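Local coordinates for Aac(6')-ib (Escherichia coli, PDB 2VQY), which probably transfers the acetyl group of acetyl-CoA to the 6'-amino group of aminoglycosides such as kanamycin B, thereby conferring antibiotic resistance, at residues E41-S46 and D118-N123; C166-G171 and V186-T191. The protein carries 2 engineered substitutions. One frame throughout, in Å; residues are numbered along the deposited sequence.

Overall arrangement
Contacts 1 and 2 join different layers of one GNAT domain to the same mixed sheet, and their centres lie about 21 Å apart. Contact 1 sets the end of helix 36-43 against strand 114-121; contact 2, later in the chain, sets helix 161-169 against strand 183-191. Acetyl-CoA links them: segment 118-123 holds its pantetheine arm and thioester carbonyl, while segment 166-171 holds its 3'-phosphate. The two contacts also meet directly, with Gln119 OE1 2.6 Å from Tyr167 OH, probably hydrogen-bonded, beside the acetyl group. Bound paromomycin lies about 7 Å from the Leu43 side chain and about 5 Å from that of Tyr167.

Contact 1: E41-S46 and D118-N123; sequences EWLNRS and DQLLAN. With ACO (acetyl coenzyme *a), chain B.
Arg45 NH1 donates to the backbone carbonyl O of Ala122 over 2.8 Å, nearly straight at 159°, with the oxygen close to the guanidinium plane but the nitrogen well above the carbonyl plane. The same NH1 makes a weak bond of 3.1 Å to Asn123 OD1; the amide's other end, ND2, is bound to Gln126. On its far side the guanidinium is tied back to its own segment by a salt bridge, Arg45 NH2 to Glu41 OE2 at 3.0 Å, and Trp42 CD1 underlies one of its faces. Arg45, extended from CG to NE, is thereby fixed in rotation at both ends of its planar group. Strand 114-121, to which these loop residues are attached, is the central strand that carries the cofactor in GNAT folds. Its backbone grips the pantetheine much as a neighbouring strand would, Leu121 N binding O9P of acetyl-CoA at 2.8 Å. Gln119 N binds the thioester oxygen O of acetyl-CoA at 3.1 Å, and N4P returns a weak bond to Gln119 O. The side chain of Leu120 goes the opposite way from those of Gln119 and Leu121, which face helix 131-144, and turns toward helix 36-43. There Ala122 CB sits over the face of the Trp42 indole, 3.4 Å from the centroid of the five-membered ring and 17° off its normal, a close CH-pi contact. Beyond it Leu43 and Leu120 cross at about a right angle, their CD2 methyls 3.7 Å apart, and Ile48 of helix 46-49 packs on Trp42, Leu43 and Leu120.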
loop_
_atom_site.group_PDB
_atom_site.type_symbol
_atom_site.label_atom_id
_atom_site.label_comp_id
_atom_site.label_asym_id
_atom_site.label_seq_id
_atom_site.Cartn_x
_atom_site.Cartn_y
_atom_site.Cartn_z
ATOM N N GLU A 41 -13.390 -11.161 -3.596
ATOM C CA GLU A 41 -14.241 -10.488 -4.567
ATOM C C GLU A 41 -13.516 -9.298 -5.231
ATOM O O GLU A 41 -13.508 -9.167 -6.475
ATOM C CB GLU A 41 -15.560 -10.036 -3.937
ATOM C CG GLU A 41 -16.426 -9.340 -4.979
ATOM C CD GLU A 41 -17.808 -8.954 -4.473
ATOM O OE1 GLU A 41 -18.158 -9.252 -3.319
ATOM O OE2 GLU A 41 -18.534 -8.349 -5.281
ATOM N N TRP A 42 -12.931 -8.437 -4.399
ATOM C CA TRP A 42 -12.216 -7.247 -4.896
ATOM C C TRP A 42 -11.084 -7.584 -5.848
ATOM O O TRP A 42 -10.988 -7.000 -6.945
ATOM C CB TRP A 42 -11.676 -6.432 -3.719
ATOM C CG TRP A 42 -12.729 -5.748 -2.864
ATOM C CD1 TRP A 42 -14.093 -5.677 -3.081
ATOM C CD2 TRP A 42 -12.471 -5.026 -1.670
ATOM N NE1 TRP A 42 -14.689 -4.956 -2.073
ATOM C CE2 TRP A 42 -13.708 -4.527 -1.200
ATOM C CE3 TRP A 42 -11.292 -4.736 -0.945
ATOM C CZ2 TRP A 42 -13.809 -3.767 -0.025
ATOM C CZ3 TRP A 42 -11.390 -3.973 0.213
ATOM C CH2 TRP A 42 -12.632 -3.481 0.652
ATOM N N LEU A 43 -10.244 -8.544 -5.453
ATOM C CA LEU A 43 -9.034 -8.946 -6.206
ATOM C C LEU A 43 -9.334 -9.553 -7.572
ATOM O O LEU A 43 -8.444 -9.725 -8.396
ATOM C CB LEU A 43 -8.162 -9.901 -5.373
ATOM C CG LEU A 43 -7.516 -9.270 -4.127
ATOM C CD1 LEU A 43 -6.666 -10.292 -3.387
ATOM C CD2 LEU A 43 -6.652 -8.044 -4.516
ATOM N N ASN A 44 -10.607 -9.873 -7.791
ATOM C CA ASN A 44 -11.082 -10.361 -9.067
ATOM C C ASN A 44 -11.880 -9.342 -9.879
ATOM O O ASN A 44 -12.473 -9.689 -10.920
ATOM C CB ASN A 44 -11.853 -11.669 -8.865
ATOM C CG ASN A 44 -10.932 -12.826 -8.587
ATOM O OD1 ASN A 44 -10.282 -13.339 -9.499
ATOM N ND2 ASN A 44 -10.834 -13.227 -7.311
ATOM N N ARG A 45 -11.901 -8.093 -9.424
ATOM C CA ARG A 45 -12.528 -7.036 -10.222
ATOM C C ARG A 45 -11.546 -6.573 -11.283
ATOM O O ARG A 45 -10.342 -6.505 -11.038
ATOM C CB ARG A 45 -13.028 -5.893 -9.350
ATOM C CG ARG A 45 -14.138 -6.344 -8.422
ATOM C CD ARG A 45 -14.704 -5.219 -7.628
ATOM N NE ARG A 45 -15.816 -5.684 -6.815
ATOM C CZ ARG A 45 -16.373 -5.006 -5.830
ATOM N NH1 ARG A 45 -15.927 -3.801 -5.477
ATOM N NH2 ARG A 45 -17.400 -5.549 -5.184
ATOM N N SER A 46 -12.052 -6.300 -12.481
ATOM C CA SER A 46 -11.147 -6.092 -13.606
ATOM C C SER A 46 -10.181 -4.897 -13.417
ATOM O O SER A 46 -9.008 -5.008 -13.771
ATOM C CB SER A 46 -11.904 -6.094 -14.945
ATOM O OG SER A 46 -12.053 -4.805 -15.479
ATOM N N ASP A 118 1.311 -0.729 -0.189
ATOM C CA ASP A 118 0.603 -1.085 -1.439
ATOM C C ASP A 118 -0.868 -0.876 -1.142
ATOM O O ASP A 118 -1.295 -1.026 0.030
ATOM C CB ASP A 118 0.834 -2.557 -1.823
ATOM C CG ASP A 118 2.312 -2.933 -1.885
ATOM O OD1 ASP A 118 2.937 -2.602 -2.906
ATOM O OD2 ASP A 118 2.836 -3.572 -0.938
ATOM N N GLN A 119 -1.655 -0.502 -2.151
ATOM C CA GLN A 119 -3.089 -0.281 -1.884
ATOM C C GLN A 119 -3.927 -0.337 -3.137
ATOM O O GLN A 119 -3.405 -0.265 -4.278
ATOM C CB GLN A 119 -3.350 1.025 -1.098
ATOM C CG GLN A 119 -3.282 2.318 -1.888
ATOM C CD GLN A 119 -1.912 2.577 -2.421
ATOM O OE1 GLN A 119 -0.920 2.561 -1.677
ATOM N NE2 GLN A 119 -1.833 2.805 -3.732
ATOM N N LEU A 120 -5.233 -0.481 -2.919
ATOM C CA LEU A 120 -6.181 -0.564 -4.029
ATOM C C LEU A 120 -7.525 -0.007 -3.568
ATOM O O LEU A 120 -7.865 -0.080 -2.376
ATOM C CB LEU A 120 -6.312 -2.012 -4.537
ATOM C CG LEU A 120 -6.878 -3.048 -3.569
ATOM C CD1 LEU A 120 -8.443 -3.085 -3.698
ATOM C CD2 LEU A 120 -6.266 -4.433 -3.822
ATOM N N LEU A 121 -8.265 0.555 -4.507
ATOM C CA LEU A 121 -9.641 0.982 -4.256
ATOM C C LEU A 121 -10.581 -0.071 -4.862
ATOM O O LEU A 121 -10.435 -0.464 -6.023
ATOM C CB LEU A 121 -9.902 2.359 -4.862
ATOM C CG LEU A 121 -9.172 3.585 -4.280
ATOM C CD1 LEU A 121 -9.541 4.835 -5.133
ATOM C CD2 LEU A 121 -9.512 3.772 -2.817
ATOM N N ALA A 122 -11.538 -0.502 -4.044
ATOM C CA ALA A 122 -12.448 -1.600 -4.362
ATOM C C ALA A 122 -13.394 -1.346 -5.550
ATOM O O ALA A 122 -13.704 -2.266 -6.294
ATOM C CB ALA A 122 -13.271 -1.903 -3.127
ATOM N N ASN A 123 -13.840 -0.096 -5.698
ATOM C CA ASN A 123 -14.929 0.272 -6.620
ATOM C C ASN A 123 -14.445 1.068 -7.826
ATOM O O ASN A 123 -13.866 2.147 -7.686
ATOM C CB ASN A 123 -16.018 1.047 -5.858
ATOM C CG ASN A 123 -16.604 0.243 -4.714
ATOM O OD1 ASN A 123 -16.936 -0.919 -4.889
ATOM N ND2 ASN A 123 -16.695 0.846 -3.536
HETATM N N1A ACO B . -0.693 10.046 -16.569
HETATM C C2A ACO B . -0.554 10.983 -15.630
HETATM N N3A ACO B . -1.449 11.100 -14.652
HETATM C C4A ACO B . -2.513 10.263 -14.587
HETATM C C5A ACO B . -2.682 9.272 -15.535
HETATM C C6A ACO B . -1.737 9.178 -16.553
HETATM N N6A ACO B . -1.862 8.239 -17.497
HETATM N N7A ACO B . -3.793 8.607 -15.231
HETATM C C8A ACO B . -4.322 9.161 -14.135
HETATM N N9A ACO B . -3.540 10.170 -13.748
HETATM C C1B ACO B . -3.699 11.069 -12.567
HETATM C C2B ACO B . -5.064 11.683 -12.312
HETATM O O2B ACO B . -5.275 12.784 -13.203
HETATM C C3B ACO B . -4.862 12.168 -10.881
HETATM O O3B ACO B . -4.004 13.321 -10.850
HETATM P P3B ACO B . -4.563 14.846 -10.859
HETATM O O7A ACO B . -3.216 15.739 -10.933
HETATM O O8A ACO B . -5.200 15.059 -9.408
HETATM O O9A ACO B . -5.497 15.072 -11.997
HETATM C C4B ACO B . -4.019 11.040 -10.257
HETATM O O4B ACO B . -3.460 10.303 -11.371
HETATM C C5B ACO B . -4.693 9.986 -9.358
HETATM O O5B ACO B . -5.032 10.524 -8.079
HETATM P P1A ACO B . -6.318 9.944 -7.291
HETATM O O1A ACO B . -6.171 10.296 -5.842
HETATM O O2A ACO B . -7.604 10.262 -7.980
HETATM O O3A ACO B . -6.062 8.406 -7.477
HETATM P P2A ACO B . -7.144 7.244 -7.176
HETATM O O4A ACO B . -8.181 7.716 -6.265
HETATM O O5A ACO B . -7.513 6.578 -8.473
HETATM O O6A ACO B . -6.151 6.219 -6.370
HETATM C CBP ACO B . -5.052 4.058 -6.813
HETATM C CCP ACO B . -4.957 5.597 -6.946
HETATM C CDP ACO B . -3.752 3.444 -7.435
HETATM C CEP ACO B . -5.143 3.706 -5.313
HETATM C CAP ACO B . -6.316 3.564 -7.605
HETATM O OAP ACO B . -6.364 4.168 -8.932
HETATM C C9P ACO B . -6.409 2.015 -7.671
HETATM O O9P ACO B . -6.775 1.371 -6.676
HETATM N N8P ACO B . -6.064 1.474 -8.854
HETATM C C7P ACO B . -6.073 0.037 -9.169
HETATM C C6P ACO B . -5.146 -0.770 -8.222
HETATM C C5P ACO B . -3.686 -0.284 -8.252
HETATM O O5P ACO B . -3.242 0.286 -9.246
HETATM N N4P ACO B . -3.014 -0.519 -7.104
HETATM C C3P ACO B . -1.733 -0.251 -6.785
HETATM C C2P ACO B . -0.820 0.431 -7.552
HETATM S S1P ACO B . 0.962 0.454 -7.039
HETATM C C ACO B . 1.181 0.094 -5.316
HETATM O O ACO B . 0.242 -0.167 -4.540
HETATM C CH3 ACO B . 2.674 0.168 -4.890
#

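Contact 2: C166-G171 and V186-T191; sequences CYEKAG and VYMVQT. With ACO (acetyl coenzyme *a), chain B.
On the helix whose Tyr167 and Glu168 pack against Met188, the ammonium group NZ of Lys169 reaches acetyl-CoA at two places. Lys169 NZ lies 2.8 Å from O8A of the acetyl-CoA 3'-phosphate, a firm hydrogen bond. A weak one of 3.1 Å runs from Lys169 NZ to O5B of acetyl-CoA, the ester oxygen leading to the pyrophosphate. A bend at chi3 (-70°) folds the end of the lysine chain into this position. One turn back, Cys166 CB touches the pantetheine carbon CCP at 3.8 Å, so the helix flanks the cofactor along much of its length. Tyr167 OH, bonded to Gln119, lies 3.0 Å from the thioester oxygen O of acetyl-CoA.

Toward the strand the middle of the contact is apolar. Met188 extends from the strand toward the helix and, bent at chi3 (75°), presents its methyl CE to two neighbours, Tyr167 CB and Glu168 CG, each at 3.7 Å. Its sulfur SD stands oblique to the Tyr167 ring, 5.3 Å from the centroid, in a loose Met-aromatic contact, while Phe172 meets that ring edge-to-face. Glu168 contributes only its aliphatic part here; its carboxylate forms salt bridges with Arg165 and Arg174. Where the helix ends, Gly171 closes a Schellman motif at positive phi (102°), Gly171 N bonding Glu168 O at 3.0 Å. The extended stem of Gln190 runs alongside this turn, its CG 3.5 Å from Gly171 O. Helix 161-169 packs on the same face of the sheet as helix 131-144, with Tyr167 and Ala170 on Val136; it is the helix of a beta-alpha-beta crossover from strand 151-154 to the parallel strand 173-180, with strand 183-191 inserted antiparallel between them, as in the C-terminal half of GNAT folds.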
loop_
_atom_site.group_PDB
_atom_site.type_symbol
_atom_site.label_atom_id
_atom_site.label_comp_id
_atom_site.label_asym_id
_atom_site.label_seq_id
_atom_site.Cartn_x
_atom_site.Cartn_y
_atom_site.Cartn_z
ATOM N N CYS A 166 -0.816 9.527 -7.962
ATOM C CA CYS A 166 -1.457 9.479 -6.630
ATOM C C CYS A 166 -0.406 9.594 -5.515
ATOM O O CYS A 166 -0.567 10.404 -4.597
ATOM C CB CYS A 166 -2.246 8.183 -6.482
ATOM S SG CYS A 166 -2.840 7.903 -4.808
ATOM N N TYR A 167 0.674 8.809 -5.609
ATOM C CA TYR A 167 1.714 8.857 -4.574
ATOM C C TYR A 167 2.385 10.220 -4.508
ATOM O O TYR A 167 2.682 10.707 -3.427
ATOM C CB TYR A 167 2.754 7.763 -4.797
ATOM C CG TYR A 167 2.243 6.376 -4.467
ATOM C CD1 TYR A 167 1.743 6.088 -3.193
ATOM C CD2 TYR A 167 2.332 5.337 -5.400
ATOM C CE1 TYR A 167 1.304 4.795 -2.857
ATOM C CE2 TYR A 167 1.895 4.052 -5.080
ATOM C CZ TYR A 167 1.361 3.800 -3.815
ATOM O OH TYR A 167 0.940 2.542 -3.463
ATOM N N GLU A 168 2.632 10.813 -5.673
ATOM C CA GLU A 168 3.168 12.189 -5.730
ATOM C C GLU A 168 2.297 13.195 -4.991
ATOM O O GLU A 168 2.796 13.966 -4.170
ATOM C CB GLU A 168 3.349 12.630 -7.186
ATOM C CG GLU A 168 4.554 12.012 -7.811
ATOM C CD GLU A 168 4.925 12.729 -9.094
ATOM O OE1 GLU A 168 4.003 13.326 -9.729
ATOM O OE2 GLU A 168 6.133 12.719 -9.428
ATOM N N LYS A 169 0.990 13.144 -5.233
ATOM C CA LYS A 169 0.035 14.041 -4.585
ATOM C C LYS A 169 -0.003 13.819 -3.074
ATOM O O LYS A 169 -0.232 14.748 -2.305
ATOM C CB LYS A 169 -1.365 13.867 -5.178
ATOM C CG LYS A 169 -1.477 14.317 -6.629
ATOM C CD LYS A 169 -2.908 14.518 -7.026
ATOM C CE LYS A 169 -3.643 13.240 -7.112
ATOM N NZ LYS A 169 -5.124 13.494 -7.065
ATOM N N ALA A 170 0.282 12.585 -2.661
ATOM C CA ALA A 170 0.343 12.216 -1.252
ATOM C C ALA A 170 1.711 12.514 -0.593
ATOM O O ALA A 170 1.909 12.190 0.579
ATOM C CB ALA A 170 -0.001 10.743 -1.107
ATOM N N GLY A 171 2.640 13.111 -1.337
ATOM C CA GLY A 171 3.915 13.569 -0.770
ATOM C C GLY A 171 5.132 12.690 -1.043
ATOM O O GLY A 171 6.203 12.929 -0.480
ATOM N N VAL A 186 9.164 1.927 -10.190
ATOM C CA VAL A 186 9.553 3.304 -9.928
ATOM C C VAL A 186 9.553 3.402 -8.389
ATOM O O VAL A 186 8.495 3.420 -7.768
ATOM C CB VAL A 186 8.612 4.322 -10.576
ATOM C CG1 VAL A 186 8.960 5.758 -10.195
ATOM C CG2 VAL A 186 8.579 4.145 -12.129
ATOM N N TYR A 187 10.757 3.432 -7.826
ATOM C CA TYR A 187 10.946 3.533 -6.375
ATOM C C TYR A 187 10.597 4.955 -5.921
ATOM O O TYR A 187 11.166 5.943 -6.428
ATOM C CB TYR A 187 12.398 3.178 -6.033
ATOM C CG TYR A 187 12.622 3.008 -4.554
ATOM C CD1 TYR A 187 11.976 1.984 -3.843
ATOM C CD2 TYR A 187 13.471 3.880 -3.865
ATOM C CE1 TYR A 187 12.193 1.808 -2.442
ATOM C CE2 TYR A 187 13.691 3.736 -2.461
ATOM C CZ TYR A 187 13.034 2.707 -1.770
ATOM O OH TYR A 187 13.244 2.566 -0.414
ATOM N N MET A 188 9.672 5.085 -4.960
ATOM C CA MET A 188 9.233 6.384 -4.493
ATOM C C MET A 188 9.307 6.424 -2.977
ATOM O O MET A 188 8.998 5.438 -2.342
ATOM C CB MET A 188 7.785 6.667 -4.924
ATOM C CG MET A 188 7.573 6.635 -6.485
ATOM S SD MET A 188 5.887 6.994 -6.925
ATOM C CE MET A 188 5.797 8.773 -6.652
ATOM N N VAL A 189 9.722 7.558 -2.417
ATOM C CA VAL A 189 9.868 7.638 -0.951
ATOM C C VAL A 189 9.285 8.939 -0.386
ATOM O O VAL A 189 9.165 9.973 -1.078
ATOM C CB VAL A 189 11.345 7.474 -0.466
ATOM C CG1 VAL A 189 11.980 6.141 -0.929
ATOM C CG2 VAL A 189 12.178 8.701 -0.830
ATOM N N GLN A 190 8.953 8.888 0.906
ATOM C CA GLN A 190 8.573 10.066 1.662
ATOM C C GLN A 190 9.258 9.907 3.018
ATOM O O GLN A 190 8.968 8.965 3.741
ATOM C CB GLN A 190 7.052 10.173 1.814
ATOM C CG GLN A 190 6.617 11.401 2.586
ATOM C CD GLN A 190 5.127 11.675 2.591
ATOM O OE1 GLN A 190 4.312 10.998 1.913
ATOM N NE2 GLN A 190 4.771 12.722 3.265
ATOM N N THR A 191 10.180 10.812 3.352
ATOM C CA THR A 191 10.943 10.661 4.615
ATOM C C THR A 191 10.146 11.294 5.751
ATOM O O THR A 191 9.256 12.123 5.523
ATOM C CB THR A 191 12.334 11.355 4.569
ATOM O OG1 THR A 191 12.128 12.773 4.481
ATOM C CG2 THR A 191 13.155 10.854 3.377
HETATM N N1A ACO B . -0.693 10.046 -16.569
HETATM C C2A ACO B . -0.554 10.983 -15.630
HETATM N N3A ACO B . -1.449 11.100 -14.652
HETATM C C4A ACO B . -2.513 10.263 -14.587
HETATM C C5A ACO B . -2.682 9.272 -15.535
HETATM C C6A ACO B . -1.737 9.178 -16.553
HETATM N N6A ACO B . -1.862 8.239 -17.497
HETATM N N7A ACO B . -3.793 8.607 -15.231
HETATM C C8A ACO B . -4.322 9.161 -14.135
HETATM N N9A ACO B . -3.540 10.170 -13.748
HETATM C C1B ACO B . -3.699 11.069 -12.567
HETATM C C2B ACO B . -5.064 11.683 -12.312
HETATM O O2B ACO B . -5.275 12.784 -13.203
HETATM C C3B ACO B . -4.862 12.168 -10.881
HETATM O O3B ACO B . -4.004 13.321 -10.850
HETATM P P3B ACO B . -4.563 14.846 -10.859
HETATM O O7A ACO B . -3.216 15.739 -10.933
HETATM O O8A ACO B . -5.200 15.059 -9.408
HETATM O O9A ACO B . -5.497 15.072 -11.997
HETATM C C4B ACO B . -4.019 11.040 -10.257
HETATM O O4B ACO B . -3.460 10.303 -11.371
HETATM C C5B ACO B . -4.693 9.986 -9.358
HETATM O O5B ACO B . -5.032 10.524 -8.079
HETATM P P1A ACO B . -6.318 9.944 -7.291
HETATM O O1A ACO B . -6.171 10.296 -5.842
HETATM O O2A ACO B . -7.604 10.262 -7.980
HETATM O O3A ACO B . -6.062 8.406 -7.477
HETATM P P2A ACO B . -7.144 7.244 -7.176
HETATM O O4A ACO B . -8.181 7.716 -6.265
HETATM O O5A ACO B . -7.513 6.578 -8.473
HETATM O O6A ACO B . -6.151 6.219 -6.370
HETATM C CBP ACO B . -5.052 4.058 -6.813
HETATM C CCP ACO B . -4.957 5.597 -6.946
HETATM C CDP ACO B . -3.752 3.444 -7.435
HETATM C CEP ACO B . -5.143 3.706 -5.313
HETATM C CAP ACO B . -6.316 3.564 -7.605
HETATM O OAP ACO B . -6.364 4.168 -8.932
HETATM C C9P ACO B . -6.409 2.015 -7.671
HETATM O O9P ACO B . -6.775 1.371 -6.676
HETATM N N8P ACO B . -6.064 1.474 -8.854
HETATM C C7P ACO B . -6.073 0.037 -9.169
HETATM C C6P ACO B . -5.146 -0.770 -8.222
HETATM C C5P ACO B . -3.686 -0.284 -8.252
HETATM O O5P ACO B . -3.242 0.286 -9.246
HETATM N N4P ACO B . -3.014 -0.519 -7.104
HETATM C C3P ACO B . -1.733 -0.251 -6.785
HETATM C C2P ACO B . -0.820 0.431 -7.552
HETATM S S1P ACO B . 0.962 0.454 -7.039
HETATM C C ACO B . 1.181 0.094 -5.316
HETATM O O ACO B . 0.242 -0.167 -4.540
HETATM C CH3 ACO B . 2.674 0.168 -4.890
#